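PDB 3ONH: ubiquitin-activating enzyme E1-like from Saccharomyces cerevisiae, which activates the ubiquitin-like protein SMT3 as half of a dimeric E1 enzyme with AOS1, this chain being the ubiquitin-fold domain of its UBA2 subunit. Local coordinates for residues S14-K19 / N102-P107; G71-F76 / E90-V95. One frame throughout, in Å; residues are numbered along the deposited sequence.

In the fold
Contact 1 lies at the surface and contact 2 is partly buried, closer to the middle of this ubiquitin-fold domain. Contact 2 is the hairpin pairing of strands 73-78 and 84-95. Contact 1 sets the short helix 14-19, just after strand 6-12, beside the segment 102-107 that follows the hairpin. Both reach the same sheet, and they touch: P107 CG packs 3.6 Å from L91 CD2. Their chemistry differs with their place. Contact 2 relies on regular backbone hydrogen bonds, with one apolar face and one that mixes apolar groups with the charged E90, paired with R7. Contact 1 relies on a carboxylate, a lysine and an asparagine, with a small sulfur contact on its inner side.

Contact 1. Residues S14-K19 / N102-P107; sequences SDCLNK and NTCSLP
N102 meets D15 and K19 with its backbone and its side chain. Its N-H points at the carboxylate of D15 and is shared by both oxygens. N102 N lies 2.8 Å from D15 OD2 and 3.2 Å from D15 OD1, and each oxygen uses its syn lone pair. The D15 torsion helps: CG stands between the backbone N and the carbonyl carbon (chi1 66°), which turns the carboxylate to this N-H. D15 OD1 also bonds S13 OG.

The N102 amide takes a second bond. K19 NZ comes to N102 OD1 at 2.6 Å, in the carbonyl plane and on a lone pair. N102 OD1 and D15 OD2 are two acceptors only 2.9 Å apart. K19 NZ is near both, though the salt bridge from K19 NZ to D15 OD2 is long at 3.7 Å.

T103 takes part with its carbonyl O, which lies 3.4 Å from C16 CB. C104 follows, its CB 3.5 Å from C16 SG. L12 and L28 also touch the C104 side chain.

With an alanine in place of D15, the N102 N-H would probably lose both its acceptors, and K19 its nearby carboxylate.

The contact thus ties helix 14-19 to the loop at N102 by polar bonds at the surface, with C16 and C104 packed beside them. The lysine charge probably eases the close approach of the two acceptor oxygens.

Contact 2. Residues G71-F76 / E90-V95; sequences GSIILF and ELFLDV
E90 and I74 meet at the backbone, where strands 73-78 and 84-95 form an antiparallel hairpin. I74 and L91 are a hydrogen-bonded pair. I74 N donates to L91 O and L91 N to I74 O, both at 2.8 Å. I73 with F92 and L75 with E90 are the non-hydrogen-bonded pairs on either side. Nearer the start of 71-76, G71 N bonds L93 O, and L93 N bonds S72 O.

The E90 side chain can be followed outward. E90 CB is 4.1 Å from I74 O. CG stands beside the backbone N (chi1 -81°), which lays E90 CG 3.5 Å from L75 CD1. E90 CD lies 4.0 Å and E90 OE1 3.3 Å from I73 CG2. OE1 also forms a salt bridge with R7 of strand 6-12. The methylene CG rests on L75, and the carboxylate lies against the I73 methyl as OE1 reaches R7.

On the same face, the F92 ring has the backbone of G71 over it. F92 CZ is 3.5 Å from G71 CA, and F92 CD1 lies 3.8 Å from I73 CG1. At the G71 backbone angles a CB would press against the carbonyl O of the residue before, which calls for glycine.

The other face holds I74 and L91, both buried. L91 packs on I29 and Y33 of helix 22-33, the helix that crosses the sheet in the ubiquitin fold. I74 packs on L41 and L68. That face is thus apolar, while the face of E90 mixes hydrophobic groups with a carboxylate probably kept charged by R7.

Contact 1. Residues S14-K19 / N102-P107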
loop_
_atom_site.group_PDB
_atom_site.type_symbol
_atom_site.label_atom_id
_atom_site.label_comp_id
_atom_site.label_asym_id
_atom_site.label_seq_id
_atom_site.Cartn_x
_atom_site.Cartn_y
_atom_site.Cartn_z
ATOM N N SER A 14 8.219 -2.021 -13.915
ATOM C CA SER A 14 7.528 -0.904 -14.544
ATOM C C SER A 14 6.156 -1.300 -15.068
ATOM O O SER A 14 5.181 -0.577 -14.894
ATOM C CB SER A 14 8.372 -0.351 -15.689
ATOM O OG SER A 14 9.714 -0.167 -15.274
ATOM N N ASP A 15 6.090 -2.450 -15.726
ATOM C CA ASP A 15 4.845 -2.925 -16.303
ATOM C C ASP A 15 3.820 -3.158 -15.216
ATOM O O ASP A 15 2.620 -3.154 -15.475
ATOM C CB ASP A 15 5.071 -4.229 -17.062
ATOM C CG ASP A 15 5.472 -5.372 -16.148
ATOM O OD1 ASP A 15 6.297 -5.152 -15.240
ATOM O OD2 ASP A 15 4.969 -6.497 -16.345
ATOM N N CYS A 16 4.298 -3.362 -13.994
ATOM C CA CYS A 16 3.411 -3.674 -12.882
ATOM C C CYS A 16 2.708 -2.426 -12.339
ATOM O O CYS A 16 1.522 -2.455 -12.033
ATOM C CB CYS A 16 4.171 -4.396 -11.772
ATOM S SG CYS A 16 3.099 -5.130 -10.533
ATOM N N LEU A 17 3.439 -1.328 -12.225
ATOM C CA LEU A 17 2.817 -0.084 -11.822
ATOM C C LEU A 17 1.694 0.241 -12.798
ATOM O O LEU A 17 0.643 0.743 -12.401
ATOM C CB LEU A 17 3.843 1.046 -11.808
ATOM C CG LEU A 17 3.472 2.275 -10.974
ATOM C CD1 LEU A 17 3.681 2.014 -9.494
ATOM C CD2 LEU A 17 4.290 3.470 -11.414
ATOM N N ASN A 18 1.916 -0.064 -14.069
ATOM C CA ASN A 18 0.979 0.300 -15.125
ATOM C C ASN A 18 -0.225 -0.619 -15.257
ATOM O O ASN A 18 -1.189 -0.268 -15.930
ATOM C CB ASN A 18 1.688 0.380 -16.482
ATOM C CG ASN A 18 2.805 1.404 -16.503
ATOM O OD1 ASN A 18 2.905 2.254 -15.620
ATOM N ND2 ASN A 18 3.652 1.327 -17.520
ATOM N N LYS A 19 -0.181 -1.793 -14.636
ATOM C CA LYS A 19 -1.276 -2.749 -14.790
ATOM C C LYS A 19 -1.981 -3.074 -13.483
ATOM O O LYS A 19 -3.139 -3.482 -13.484
ATOM C CB LYS A 19 -0.781 -4.046 -15.418
ATOM C CG LYS A 19 0.118 -4.860 -14.508
ATOM C CD LYS A 19 0.552 -6.149 -15.184
ATOM C CE LYS A 19 1.049 -5.861 -16.589
ATOM N NZ LYS A 19 1.492 -7.084 -17.338
ATOM N N ASN A 102 6.095 -8.237 -14.507
ATOM C CA ASN A 102 5.053 -8.635 -13.576
ATOM C C ASN A 102 5.634 -9.027 -12.228
ATOM O O ASN A 102 5.265 -10.045 -11.649
ATOM C CB ASN A 102 4.235 -9.785 -14.160
ATOM C CG ASN A 102 3.605 -9.426 -15.490
ATOM O OD1 ASN A 102 2.901 -8.428 -15.599
ATOM N ND2 ASN A 102 3.864 -10.233 -16.507
ATOM N N THR A 103 6.559 -8.211 -11.742
ATOM C CA THR A 103 7.081 -8.369 -10.404
ATOM C C THR A 103 6.390 -7.341 -9.521
ATOM O O THR A 103 6.336 -6.160 -9.854
ATOM C CB THR A 103 8.604 -8.149 -10.357
ATOM O OG1 THR A 103 9.242 -9.025 -11.292
ATOM C CG2 THR A 103 9.148 -8.429 -8.970
ATOM N N CYS A 104 5.822 -7.807 -8.420
ATOM C CA CYS A 104 5.360 -6.920 -7.370
ATOM C C CYS A 104 5.678 -7.582 -6.055
ATOM O O CYS A 104 4.857 -8.302 -5.499
ATOM C CB CYS A 104 3.862 -6.664 -7.466
ATOM S SG CYS A 104 3.233 -5.633 -6.118
ATOM N N SER A 105 6.885 -7.345 -5.563
ATOM C CA SER A 105 7.372 -8.041 -4.387
ATOM C C SER A 105 7.205 -7.195 -3.128
ATOM O O SER A 105 7.874 -6.183 -2.973
ATOM C CB SER A 105 8.843 -8.397 -4.585
ATOM O OG SER A 105 9.276 -9.363 -3.649
ATOM N N LEU A 106 6.313 -7.609 -2.231
ATOM C CA LEU A 106 6.137 -6.907 -0.968
ATOM C C LEU A 106 7.175 -7.349 0.055
ATOM O O LEU A 106 7.501 -8.526 0.157
ATOM C CB LEU A 106 4.729 -7.118 -0.399
ATOM C CG LEU A 106 3.539 -6.511 -1.150
ATOM C CD1 LEU A 106 2.338 -6.367 -0.232
ATOM C CD2 LEU A 106 3.895 -5.171 -1.725
ATOM N N PRO A 107 7.688 -6.396 0.835
ATOM C CA PRO A 107 8.712 -6.711 1.833
ATOM C C PRO A 107 8.190 -7.582 2.976
ATOM O O PRO A 107 7.060 -7.404 3.447
ATOM C CB PRO A 107 9.101 -5.331 2.367
ATOM C CG PRO A 107 7.896 -4.485 2.125
ATOM C CD PRO A 107 7.372 -4.960 0.802
#

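Contact 2. Residues G71-F76 / E90-V95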
loop_
_atom_site.group_PDB
_atom_site.type_symbol
_atom_site.label_atom_id
_atom_site.label_comp_id
_atom_site.label_asym_id
_atom_site.label_seq_id
_atom_site.Cartn_x
_atom_site.Cartn_y
_atom_site.Cartn_z
ATOM N N GLY A 71 9.611 5.923 -6.024
ATOM C CA GLY A 71 9.955 6.838 -4.956
ATOM C C GLY A 71 8.759 7.313 -4.165
ATOM O O GLY A 71 8.905 7.999 -3.157
ATOM N N SER A 72 7.564 6.961 -4.630
ATOM C CA SER A 72 6.356 7.266 -3.882
ATOM C C SER A 72 6.399 6.491 -2.586
ATOM O O SER A 72 6.908 5.376 -2.536
ATOM C CB SER A 72 5.099 6.876 -4.659
ATOM O OG SER A 72 4.845 7.771 -5.720
ATOM N N ILE A 73 5.868 7.094 -1.533
ATOM C CA ILE A 73 5.750 6.425 -0.257
ATOM C C ILE A 73 4.272 6.312 0.098
ATOM O O ILE A 73 3.545 7.307 0.110
ATOM C CB ILE A 73 6.523 7.179 0.828
ATOM C CG1 ILE A 73 8.023 6.992 0.609
ATOM C CG2 ILE A 73 6.121 6.688 2.207
ATOM C CD1 ILE A 73 8.880 7.451 1.763
ATOM N N ILE A 74 3.827 5.090 0.360
ATOM C CA ILE A 74 2.436 4.846 0.706
ATOM C C ILE A 74 2.317 4.543 2.185
ATOM O O ILE A 74 3.119 3.794 2.730
ATOM C CB ILE A 74 1.867 3.665 -0.097
ATOM C CG1 ILE A 74 1.887 3.994 -1.583
ATOM C CG2 ILE A 74 0.458 3.357 0.346
ATOM C CD1 ILE A 74 1.358 5.358 -1.886
ATOM N N LEU A 75 1.327 5.143 2.840
ATOM C CA LEU A 75 1.051 4.855 4.239
ATOM C C LEU A 75 -0.247 4.067 4.355
ATOM O O LEU A 75 -1.306 4.538 3.956
ATOM C CB LEU A 75 0.955 6.142 5.058
ATOM C CG LEU A 75 0.633 5.940 6.533
ATOM C CD1 LEU A 75 1.831 5.366 7.271
ATOM C CD2 LEU A 75 0.207 7.247 7.156
ATOM N N PHE A 76 -0.161 2.868 4.913
ATOM C CA PHE A 76 -1.289 1.954 4.942
ATOM C C PHE A 76 -1.699 1.739 6.387
ATOM O O PHE A 76 -0.924 1.192 7.170
ATOM C CB PHE A 76 -0.867 0.630 4.315
ATOM C CG PHE A 76 -2.011 -0.233 3.886
ATOM C CD1 PHE A 76 -2.450 -0.219 2.572
ATOM C CD2 PHE A 76 -2.636 -1.072 4.787
ATOM C CE1 PHE A 76 -3.501 -1.022 2.165
ATOM C CE2 PHE A 76 -3.685 -1.875 4.388
ATOM C CZ PHE A 76 -4.122 -1.849 3.076
ATOM N N GLU A 90 4.736 2.181 6.286
ATOM C CA GLU A 90 5.091 3.062 5.188
ATOM C C GLU A 90 5.869 2.258 4.181
ATOM O O GLU A 90 6.956 1.767 4.478
ATOM C CB GLU A 90 5.946 4.233 5.666
ATOM C CG GLU A 90 5.155 5.377 6.281
ATOM C CD GLU A 90 5.900 6.707 6.218
ATOM O OE1 GLU A 90 6.839 6.820 5.403
ATOM O OE2 GLU A 90 5.550 7.637 6.975
ATOM N N LEU A 91 5.305 2.118 2.990
ATOM C CA LEU A 91 5.931 1.340 1.933
ATOM C C LEU A 91 6.475 2.226 0.814
ATOM O O LEU A 91 5.741 2.994 0.189
ATOM C CB LEU A 91 4.948 0.306 1.372
ATOM C CG LEU A 91 4.516 -0.792 2.346
ATOM C CD1 LEU A 91 3.286 -1.494 1.853
ATOM C CD2 LEU A 91 5.640 -1.776 2.554
ATOM N N PHE A 92 7.774 2.093 0.573
ATOM C CA PHE A 92 8.464 2.802 -0.488
ATOM C C PHE A 92 8.323 2.014 -1.785
ATOM O O PHE A 92 8.635 0.830 -1.820
ATOM C CB PHE A 92 9.946 2.935 -0.119
ATOM C CG PHE A 92 10.752 3.750 -1.092
ATOM C CD1 PHE A 92 11.025 5.084 -0.834
ATOM C CD2 PHE A 92 11.254 3.184 -2.254
ATOM C CE1 PHE A 92 11.768 5.840 -1.722
ATOM C CE2 PHE A 92 11.996 3.940 -3.151
ATOM C CZ PHE A 92 12.253 5.269 -2.877
ATOM N N LEU A 93 7.853 2.666 -2.844
ATOM C CA LEU A 93 7.722 2.020 -4.144
ATOM C C LEU A 93 9.017 2.113 -4.936
ATOM O O LEU A 93 9.402 3.187 -5.409
ATOM C CB LEU A 93 6.580 2.632 -4.965
ATOM C CG LEU A 93 5.196 2.689 -4.323
ATOM C CD1 LEU A 93 4.149 3.111 -5.345
ATOM C CD2 LEU A 93 4.846 1.333 -3.741
ATOM N N ASP A 94 9.679 0.973 -5.079
ATOM C CA ASP A 94 10.931 0.868 -5.834
ATOM C C ASP A 94 10.684 0.284 -7.224
ATOM O O ASP A 94 10.723 -0.931 -7.420
ATOM C CB ASP A 94 11.931 0.008 -5.053
ATOM C CG ASP A 94 13.198 -0.287 -5.835
ATOM O OD1 ASP A 94 13.422 0.342 -6.889
ATOM O OD2 ASP A 94 13.981 -1.152 -5.383
ATOM N N VAL A 95 10.420 1.162 -8.187
ATOM C CA VAL A 95 10.179 0.745 -9.558
ATOM C C VAL A 95 11.514 0.619 -10.294
ATOM O O VAL A 95 12.171 1.613 -10.599
ATOM C CB VAL A 95 9.235 1.724 -10.262
ATOM C CG1 VAL A 95 9.129 1.402 -11.742
ATOM C CG2 VAL A 95 7.870 1.681 -9.596
#